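Local structure of microcin B17-processing protein McbC (Escherichia coli, 6GRI) at residues Y238-V243 with V254-V259. The protein is an oxidoreductase of the nitroreductase family that carries bound flavin mononucleotide and is needed to process the inactive microcin B17 precursor into the active peptide. Numbering follows the deposited sequence.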
loop_
_atom_site.group_PDB
_atom_site.type_symbol
_atom_site.label_atom_id
_atom_site.label_comp_id
_atom_site.label_asym_id
_atom_site.label_seq_id
_atom_site.Cartn_x
_atom_site.Cartn_y
_atom_site.Cartn_z
ATOM N N TYR C 238 17.456 -16.400 1.508
ATOM C CA TYR C 238 17.672 -16.366 2.947
ATOM C C TYR C 238 16.430 -15.761 3.618
ATOM O O TYR C 238 15.738 -14.926 3.027
ATOM C CB TYR C 238 18.955 -15.584 3.291
ATOM C CG TYR C 238 18.898 -14.132 2.889
ATOM C CD1 TYR C 238 18.259 -13.203 3.694
ATOM C CD2 TYR C 238 19.468 -13.687 1.701
ATOM C CE1 TYR C 238 18.182 -11.878 3.333
ATOM C CE2 TYR C 238 19.401 -12.352 1.336
ATOM C CZ TYR C 238 18.747 -11.454 2.159
ATOM O OH TYR C 238 18.632 -10.117 1.844
ATOM N N THR C 239 16.152 -16.217 4.836
ATOM C CA THR C 239 15.092 -15.661 5.658
ATOM C C THR C 239 15.561 -14.294 6.182
ATOM O O THR C 239 16.427 -14.220 7.047
ATOM C CB THR C 239 14.765 -16.605 6.836
ATOM O OG1 THR C 239 14.510 -17.925 6.356
ATOM C CG2 THR C 239 13.564 -16.126 7.613
ATOM N N ASP C 240 14.981 -13.216 5.671
ATOM C CA ASP C 240 15.453 -11.863 5.980
ATOM C C ASP C 240 15.485 -11.518 7.470
ATOM O O ASP C 240 16.470 -10.957 7.947
ATOM C CB ASP C 240 14.609 -10.819 5.253
ATOM C CG ASP C 240 14.836 -10.826 3.759
ATOM O OD1 ASP C 240 14.449 -11.813 3.114
ATOM O OD2 ASP C 240 15.387 -9.840 3.231
ATOM N N SER C 241 14.425 -11.846 8.204
ATOM C CA SER C 241 14.386 -11.531 9.633
ATOM C C SER C 241 15.368 -12.369 10.452
ATOM O O SER C 241 15.841 -11.916 11.494
ATOM C CB SER C 241 12.965 -11.650 10.209
ATOM O OG SER C 241 12.578 -12.983 10.400
ATOM N N TYR C 242 15.667 -13.577 9.984
ATOM C CA TYR C 242 16.548 -14.494 10.705
ATOM C C TYR C 242 18.015 -14.043 10.614
ATOM O O TYR C 242 18.749 -14.106 11.602
ATOM C CB TYR C 242 16.349 -15.924 10.180
ATOM C CG TYR C 242 17.115 -17.040 10.884
ATOM C CD1 TYR C 242 17.409 -16.990 12.247
ATOM C CD2 TYR C 242 17.515 -18.171 10.178
ATOM C CE1 TYR C 242 18.096 -18.013 12.863
ATOM C CE2 TYR C 242 18.207 -19.193 10.793
ATOM C CZ TYR C 242 18.490 -19.104 12.131
ATOM O OH TYR C 242 19.173 -20.117 12.744
ATOM N N VAL C 243 18.418 -13.556 9.444
ATOM C CA VAL C 243 19.760 -12.991 9.231
ATOM C C VAL C 243 19.979 -11.722 10.070
ATOM O O VAL C 243 21.079 -11.479 10.579
ATOM C CB VAL C 243 19.994 -12.700 7.722
ATOM C CG1 VAL C 243 21.281 -11.917 7.471
ATOM C CG2 VAL C 243 20.025 -14.009 6.950
ATOM N N VAL C 254 17.052 -1.162 10.258
ATOM C CA VAL C 254 17.953 -1.676 9.233
ATOM C C VAL C 254 17.580 -3.100 8.794
ATOM O O VAL C 254 17.149 -3.908 9.591
ATOM C CB VAL C 254 19.420 -1.630 9.733
ATOM C CG1 VAL C 254 19.595 -2.405 11.032
ATOM C CG2 VAL C 254 20.382 -2.158 8.683
ATOM N N ALA C 255 17.773 -3.405 7.515
ATOM C CA ALA C 255 17.325 -4.674 6.939
ATOM C C ALA C 255 18.305 -5.194 5.881
ATOM O O ALA C 255 18.826 -4.402 5.093
ATOM C CB ALA C 255 15.931 -4.505 6.335
ATOM N N PRO C 256 18.556 -6.523 5.867
ATOM C CA PRO C 256 19.418 -7.135 4.836
ATOM C C PRO C 256 18.796 -7.186 3.430
ATOM O O PRO C 256 17.827 -7.914 3.219
ATOM C CB PRO C 256 19.632 -8.566 5.374
ATOM C CG PRO C 256 18.421 -8.840 6.206
ATOM C CD PRO C 256 18.124 -7.528 6.866
ATOM N N LEU C 257 19.356 -6.440 2.484
ATOM C CA LEU C 257 18.853 -6.452 1.086
ATOM C C LEU C 257 19.337 -7.626 0.259
ATOM O O LEU C 257 18.553 -8.230 -0.485
ATOM C CB LEU C 257 19.232 -5.174 0.343
ATOM C CG LEU C 257 18.701 -3.906 0.973
ATOM C CD1 LEU C 257 18.973 -2.708 0.076
ATOM C CD2 LEU C 257 17.225 -4.074 1.258
ATOM N N ILE C 258 20.623 -7.928 0.397
ATOM C CA ILE C 258 21.273 -8.981 -0.351
ATOM C C ILE C 258 22.508 -9.552 0.381
ATOM O O ILE C 258 23.278 -8.809 0.999
ATOM C CB ILE C 258 21.650 -8.442 -1.756
ATOM C CG1 ILE C 258 21.973 -9.580 -2.729
ATOM C CG2 ILE C 258 22.762 -7.418 -1.675
ATOM C CD1 ILE C 258 20.735 -10.315 -3.217
ATOM N N VAL C 259 22.663 -10.875 0.300
ATOM C CA VAL C 259 23.832 -11.599 0.785
ATOM C C VAL C 259 24.703 -11.991 -0.415
ATOM O O VAL C 259 24.181 -12.350 -1.476
ATOM C CB VAL C 259 23.421 -12.875 1.559
ATOM C CG1 VAL C 259 24.642 -13.716 1.925
ATOM C CG2 VAL C 259 22.635 -12.523 2.816
#
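Tyr-238, in the loop just before helix 240-246, reaches to a classic beta bulge in strand 254-263, a buried contact in the nitroreductase-family domain. The bulge is defined by Leu-257 and Ile-258, which both face Tyr-191 of strand 187-194; Leu-257 psi is -43°, a local departure from extended backbone. One hydrogen bond joins the segments: Tyr-238 OH donates to Pro-256 O at 2.7 Å. Its C=O...donor angle of 109° and the hydroxyl's position well above the carbonyl plane show that it comes in from over the carbonyl group. With chi1 at 63°, CG lies between the backbone N and carbonyl carbon, and the ring extends across to the strand. Over one ring face sits Val-259 CG2, a CH-pi contact 3.8 Å from the centroid of the Tyr-238 ring; Arg-205 of the second subunit makes a cation-pi contact with the same ring. Asp-240 OD2 is 3.1 Å from Pro-256 O, a pair of acceptors and therefore no bond; its carboxylate is instead paired with Arg-205 and Arg-208 of that subunit, which probably offset the negative charge. Ile-258, on the bulge, touches bound FMN, placing the contact beside the flavin site. Apolar packing continues through Val-243, whose CG1 lies 4.3 Å from Pro-256 CB, while Pro-256 CG rests 3.4 Å from Asp-240 O.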